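Local coordinates for protein TssK (Serratia sp. FS14, PDB 5Y0E) that probably helps to build the baseplate of the bacterial type VI secretion system as a trimeric structural component, at residues V7-T10 with E11-L15; F20-A23 with E24-L27. All coordinates share one frame; numbering follows the deposited sequence.

Contact 1: V7-T10 with E11-L15; sequences VVWT and EGMFL
Trp9 and Met13 meet because of two first torsions: Trp9 carries CG beside its backbone N (chi1 -47°), whereas Met13 sends CG anti to its own nitrogen (chi1 -163°), back toward the preceding residues. The thioether then runs on extended until a bend at its last torsion (chi3 50°) swings the methyl group to the indole. CE arrives obliquely, 3.8 Å from CE3 of Trp9 and 3.7 Å from Trp9 CA, so it touches both the ring and the backbone that bears it. Sulfur lies over the same strip of chain, with SD 3.4 Å from the carbonyl O of Val8. Leu15 touches the indole differently, its CD2 coming up to the ring edge in the plane of the ring, 3.9 Å from CZ3. Within the first segment, Val7 lays CG1 over one indole face, displaced toward the rim. What allows a methionine four residues on to fold back in this way is a type II beta turn from Thr10 to Met13, with Gly12 in its third position at a positive phi. No hydrogen bond joins the two segments; they meet through van der Waals packing. At the turn itself the Thr10 hydroxyl lies crosswise to the Met13 chain, OG1 standing 3.3 Å from CB. The loop also belongs to the trimer interface: the Trp9 ring stacks on Phe20 of the second subunit, where its NE1 makes a weak hydrogen bond to Glu24. Glu11, whose CB merely brushes Thr10, turns its carboxylate to a salt bridge with Arg16 of that same subunit, while the Trp9 carbonyl accepts a hydrogen bond from Asn135 of the third.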
loop_
_atom_site.group_PDB
_atom_site.type_symbol
_atom_site.label_atom_id
_atom_site.label_comp_id
_atom_site.label_asym_id
_atom_site.label_seq_id
_atom_site.Cartn_x
_atom_site.Cartn_y
_atom_site.Cartn_z
ATOM N N VAL A 7 -23.451 11.442 32.339
ATOM C CA VAL A 7 -24.179 12.182 33.335
ATOM C C VAL A 7 -25.648 11.797 33.324
ATOM O O VAL A 7 -26.228 11.638 32.270
ATOM C CB VAL A 7 -24.006 13.684 33.071
ATOM C CG1 VAL A 7 -24.997 14.520 33.838
ATOM C CG2 VAL A 7 -22.603 14.107 33.416
ATOM N N VAL A 8 -26.233 11.599 34.496
ATOM C CA VAL A 8 -27.651 11.270 34.579
ATOM C C VAL A 8 -28.460 12.540 34.814
ATOM O O VAL A 8 -28.438 13.108 35.906
ATOM C CB VAL A 8 -27.928 10.247 35.679
ATOM C CG1 VAL A 8 -29.370 9.820 35.610
ATOM C CG2 VAL A 8 -27.010 9.069 35.526
ATOM N N TRP A 9 -29.216 12.933 33.810
ATOM C CA TRP A 9 -30.086 14.077 33.903
ATOM C C TRP A 9 -31.446 13.601 34.411
ATOM O O TRP A 9 -32.198 12.973 33.697
ATOM C CB TRP A 9 -30.215 14.735 32.542
ATOM C CG TRP A 9 -28.914 14.900 31.914
ATOM C CD1 TRP A 9 -28.221 13.965 31.227
ATOM C CD2 TRP A 9 -28.097 16.055 31.943
ATOM N NE1 TRP A 9 -27.037 14.466 30.816
ATOM C CE2 TRP A 9 -26.934 15.755 31.250
ATOM C CE3 TRP A 9 -28.238 17.321 32.489
ATOM C CZ2 TRP A 9 -25.931 16.670 31.081
ATOM C CZ3 TRP A 9 -27.249 18.213 32.317
ATOM C CH2 TRP A 9 -26.113 17.896 31.623
ATOM N N THR A 10 -31.728 13.882 35.670
ATOM C CA THR A 10 -32.974 13.511 36.316
ATOM C C THR A 10 -33.946 14.683 36.290
ATOM O O THR A 10 -33.596 15.810 35.956
ATOM C CB THR A 10 -32.724 13.073 37.753
ATOM O OG1 THR A 10 -32.188 14.174 38.487
ATOM C CG2 THR A 10 -31.730 11.941 37.790
ATOM N N GLU A 11 -35.187 14.396 36.646
ATOM C CA GLU A 11 -36.218 15.417 36.692
ATOM C C GLU A 11 -36.128 16.153 38.020
ATOM O O GLU A 11 -36.071 15.536 39.081
ATOM C CB GLU A 11 -37.598 14.794 36.512
ATOM C CG GLU A 11 -38.709 15.798 36.419
ATOM C CD GLU A 11 -38.998 16.211 34.999
ATOM O OE1 GLU A 11 -39.322 15.342 34.163
ATOM O OE2 GLU A 11 -38.901 17.417 34.695
ATOM N N GLY A 12 -36.090 17.473 37.961
ATOM C CA GLY A 12 -35.928 18.265 39.157
ATOM C C GLY A 12 -34.512 18.387 39.660
ATOM O O GLY A 12 -34.298 18.978 40.723
ATOM N N MET A 13 -33.541 17.831 38.949
ATOM C CA MET A 13 -32.154 18.028 39.322
ATOM C C MET A 13 -31.840 19.515 39.331
ATOM O O MET A 13 -32.364 20.286 38.531
ATOM C CB MET A 13 -31.242 17.297 38.338
ATOM C CG MET A 13 -29.817 17.063 38.817
ATOM S SD MET A 13 -28.895 16.017 37.673
ATOM C CE MET A 13 -29.227 16.858 36.142
ATOM N N PHE A 14 -31.004 19.936 40.260
ATOM C CA PHE A 14 -30.550 21.313 40.234
ATOM C C PHE A 14 -29.318 21.419 39.342
ATOM O O PHE A 14 -28.351 20.673 39.517
ATOM C CB PHE A 14 -30.240 21.826 41.632
ATOM C CG PHE A 14 -29.823 23.243 41.637
ATOM C CD1 PHE A 14 -30.558 24.182 40.941
ATOM C CD2 PHE A 14 -28.681 23.640 42.285
ATOM C CE1 PHE A 14 -30.175 25.493 40.911
ATOM C CE2 PHE A 14 -28.291 24.954 42.262
ATOM C CZ PHE A 14 -29.041 25.884 41.571
ATOM N N LEU A 15 -29.372 22.261 38.328
ATOM C CA LEU A 15 -28.259 22.359 37.414
ATOM C C LEU A 15 -27.102 23.176 37.919
ATOM O O LEU A 15 -27.274 24.239 38.449
ATOM C CB LEU A 15 -28.700 22.937 36.071
ATOM C CG LEU A 15 -29.598 22.158 35.128
ATOM C CD1 LEU A 15 -29.983 23.000 33.946
ATOM C CD2 LEU A 15 -28.948 20.889 34.660
#

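Contact 2: F20-A23 with E24-L27; sequences FQQA and ENYL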
loop_
_atom_site.group_PDB
_atom_site.type_symbol
_atom_site.label_atom_id
_atom_site.label_comp_id
_atom_site.label_asym_id
_atom_site.label_seq_id
_atom_site.Cartn_x
_atom_site.Cartn_y
_atom_site.Cartn_z
ATOM N N PHE A 20 -22.436 20.197 32.872
ATOM C CA PHE A 20 -21.988 20.406 31.529
ATOM C C PHE A 20 -20.535 20.060 31.363
ATOM O O PHE A 20 -20.135 19.560 30.355
ATOM C CB PHE A 20 -22.243 21.834 31.136
ATOM C CG PHE A 20 -23.669 22.210 31.215
ATOM C CD1 PHE A 20 -24.229 22.550 32.411
ATOM C CD2 PHE A 20 -24.454 22.196 30.103
ATOM C CE1 PHE A 20 -25.543 22.883 32.498
ATOM C CE2 PHE A 20 -25.772 22.531 30.179
ATOM C CZ PHE A 20 -26.317 22.873 31.384
ATOM N N GLN A 21 -19.748 20.336 32.376
ATOM C CA GLN A 21 -18.330 20.034 32.341
ATOM C C GLN A 21 -18.092 18.540 32.184
ATOM O O GLN A 21 -17.411 18.098 31.255
ATOM C CB GLN A 21 -17.674 20.563 33.613
ATOM C CG GLN A 21 -17.730 22.064 33.748
ATOM C CD GLN A 21 -17.130 22.546 35.049
ATOM O OE1 GLN A 21 -16.804 21.755 35.925
ATOM N NE2 GLN A 21 -17.010 23.849 35.190
ATOM N N GLN A 22 -18.650 17.742 33.093
ATOM C CA GLN A 22 -18.463 16.303 33.019
ATOM C C GLN A 22 -19.082 15.727 31.763
ATOM O O GLN A 22 -18.617 14.703 31.256
ATOM C CB GLN A 22 -19.066 15.651 34.246
ATOM C CG GLN A 22 -18.564 16.238 35.518
ATOM C CD GLN A 22 -17.120 15.921 35.754
ATOM O OE1 GLN A 22 -16.769 14.777 35.986
ATOM N NE2 GLN A 22 -16.273 16.930 35.705
ATOM N N ALA A 23 -20.113 16.361 31.247
ATOM C CA ALA A 23 -20.760 15.877 30.053
ATOM C C ALA A 23 -19.872 16.037 28.852
ATOM O O ALA A 23 -19.849 15.188 27.992
ATOM C CB ALA A 23 -22.071 16.574 29.833
ATOM N N GLU A 24 -19.196 17.170 28.755
ATOM C CA GLU A 24 -18.231 17.353 27.679
ATOM C C GLU A 24 -17.055 16.397 27.851
ATOM O O GLU A 24 -16.559 15.835 26.870
ATOM C CB GLU A 24 -17.772 18.813 27.609
ATOM C CG GLU A 24 -18.779 19.729 26.892
ATOM C CD GLU A 24 -18.371 21.204 26.764
ATOM O OE1 GLU A 24 -18.787 21.865 25.788
ATOM O OE2 GLU A 24 -17.637 21.721 27.633
ATOM N N ASN A 25 -16.629 16.158 29.089
ATOM C CA ASN A 25 -15.615 15.136 29.324
ATOM C C ASN A 25 -16.071 13.787 28.784
ATOM O O ASN A 25 -15.365 13.147 27.998
ATOM C CB ASN A 25 -15.295 15.026 30.814
ATOM C CG ASN A 25 -14.358 16.107 31.293
ATOM O OD1 ASN A 25 -14.086 17.075 30.598
ATOM N ND2 ASN A 25 -13.866 15.949 32.500
ATOM N N TYR A 26 -17.249 13.359 29.172
ATOM C CA TYR A 26 -17.745 12.083 28.728
ATOM C C TYR A 26 -17.812 11.967 27.223
ATOM O O TYR A 26 -17.367 11.000 26.653
ATOM C CB TYR A 26 -19.116 11.804 29.335
ATOM C CG TYR A 26 -19.877 10.749 28.607
ATOM C CD1 TYR A 26 -19.635 9.425 28.833
ATOM C CD2 TYR A 26 -20.808 11.080 27.671
ATOM C CE1 TYR A 26 -20.303 8.460 28.148
ATOM C CE2 TYR A 26 -21.480 10.117 26.987
ATOM C CZ TYR A 26 -21.218 8.809 27.236
ATOM O OH TYR A 26 -21.888 7.853 26.564
ATOM N N LEU A 27 -18.334 12.980 26.580
ATOM C CA LEU A 27 -18.478 12.915 25.139
ATOM C C LEU A 27 -17.128 12.952 24.451
ATOM O O LEU A 27 -16.894 12.200 23.501
ATOM C CB LEU A 27 -19.354 14.056 24.659
ATOM C CG LEU A 27 -20.832 13.890 24.963
ATOM C CD1 LEU A 27 -21.542 15.146 24.549
ATOM C CD2 LEU A 27 -21.393 12.696 24.218
#
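Ala23 and Leu27 meet one helical turn apart, where the backbone N of Leu27 donates to the carbonyl O of Ala23 at 3.0 Å. Three more bonds of the same i to i+4 kind run through the segments, from Glu24 N to Phe20 O, from Asn25 N to Gln21 O and from Tyr26 N to Gln22 O, the last being 2.8 Å long. All four are nearly straight at the hydrogen. Around Ala23 the packing is close: its carbonyl O is 3.4 Å from Leu27 CG and also comes to the edge of the Tyr26 ring, near the ring plane. Gln22 and Asn25 form the looser flank, which is partly exposed. Their side chains cross obliquely with the two amide planes 56° apart, and Gln22 NE2 stays 4.1 Å from Asn25 ND2. Asn25 keeps CG beside its backbone N (chi1 -80°), which brings the amide close to the Gln21 carbonyl, with Asn25 OD1 3.5 Å from Gln21 O, while its ND2 bonds to the hydroxyl of Tyr105. The helical backbone by itself sets Asn25 CB 3.4 Å from the Gln22 carbonyl O. The polar ends of Gln21 and Tyr26 reach the second subunit, Gln21 holding Asp133 and the backbone N of Leu134, and Tyr26 bonding to Glu28. Leu27 packs on its counterparts in both neighbouring subunits, consistent with an alpha-helix lying beside its two copies near the middle of the trimer.

How the contacts relate
From the N terminus, the chain leaves the short strand 6-7, makes the turn of contact 1 in the following loop, and then enters helix 17-37, whose early turns carry contact 2. The two local closures stand in series, neither enclosing nor crossing the other, with centres about 14 Å apart. Yet the chain doubles back between them, so that the start of contact 1 lies along the helix: Val7 CG2 packs 3.9 Å from Gln22 CB, and Trp9 CZ2 is 4.1 Å from Ala23 CB. Strand and loop thus pack back along the helix that follows them, and both contacts take part in joining this part of the chain to the second subunit.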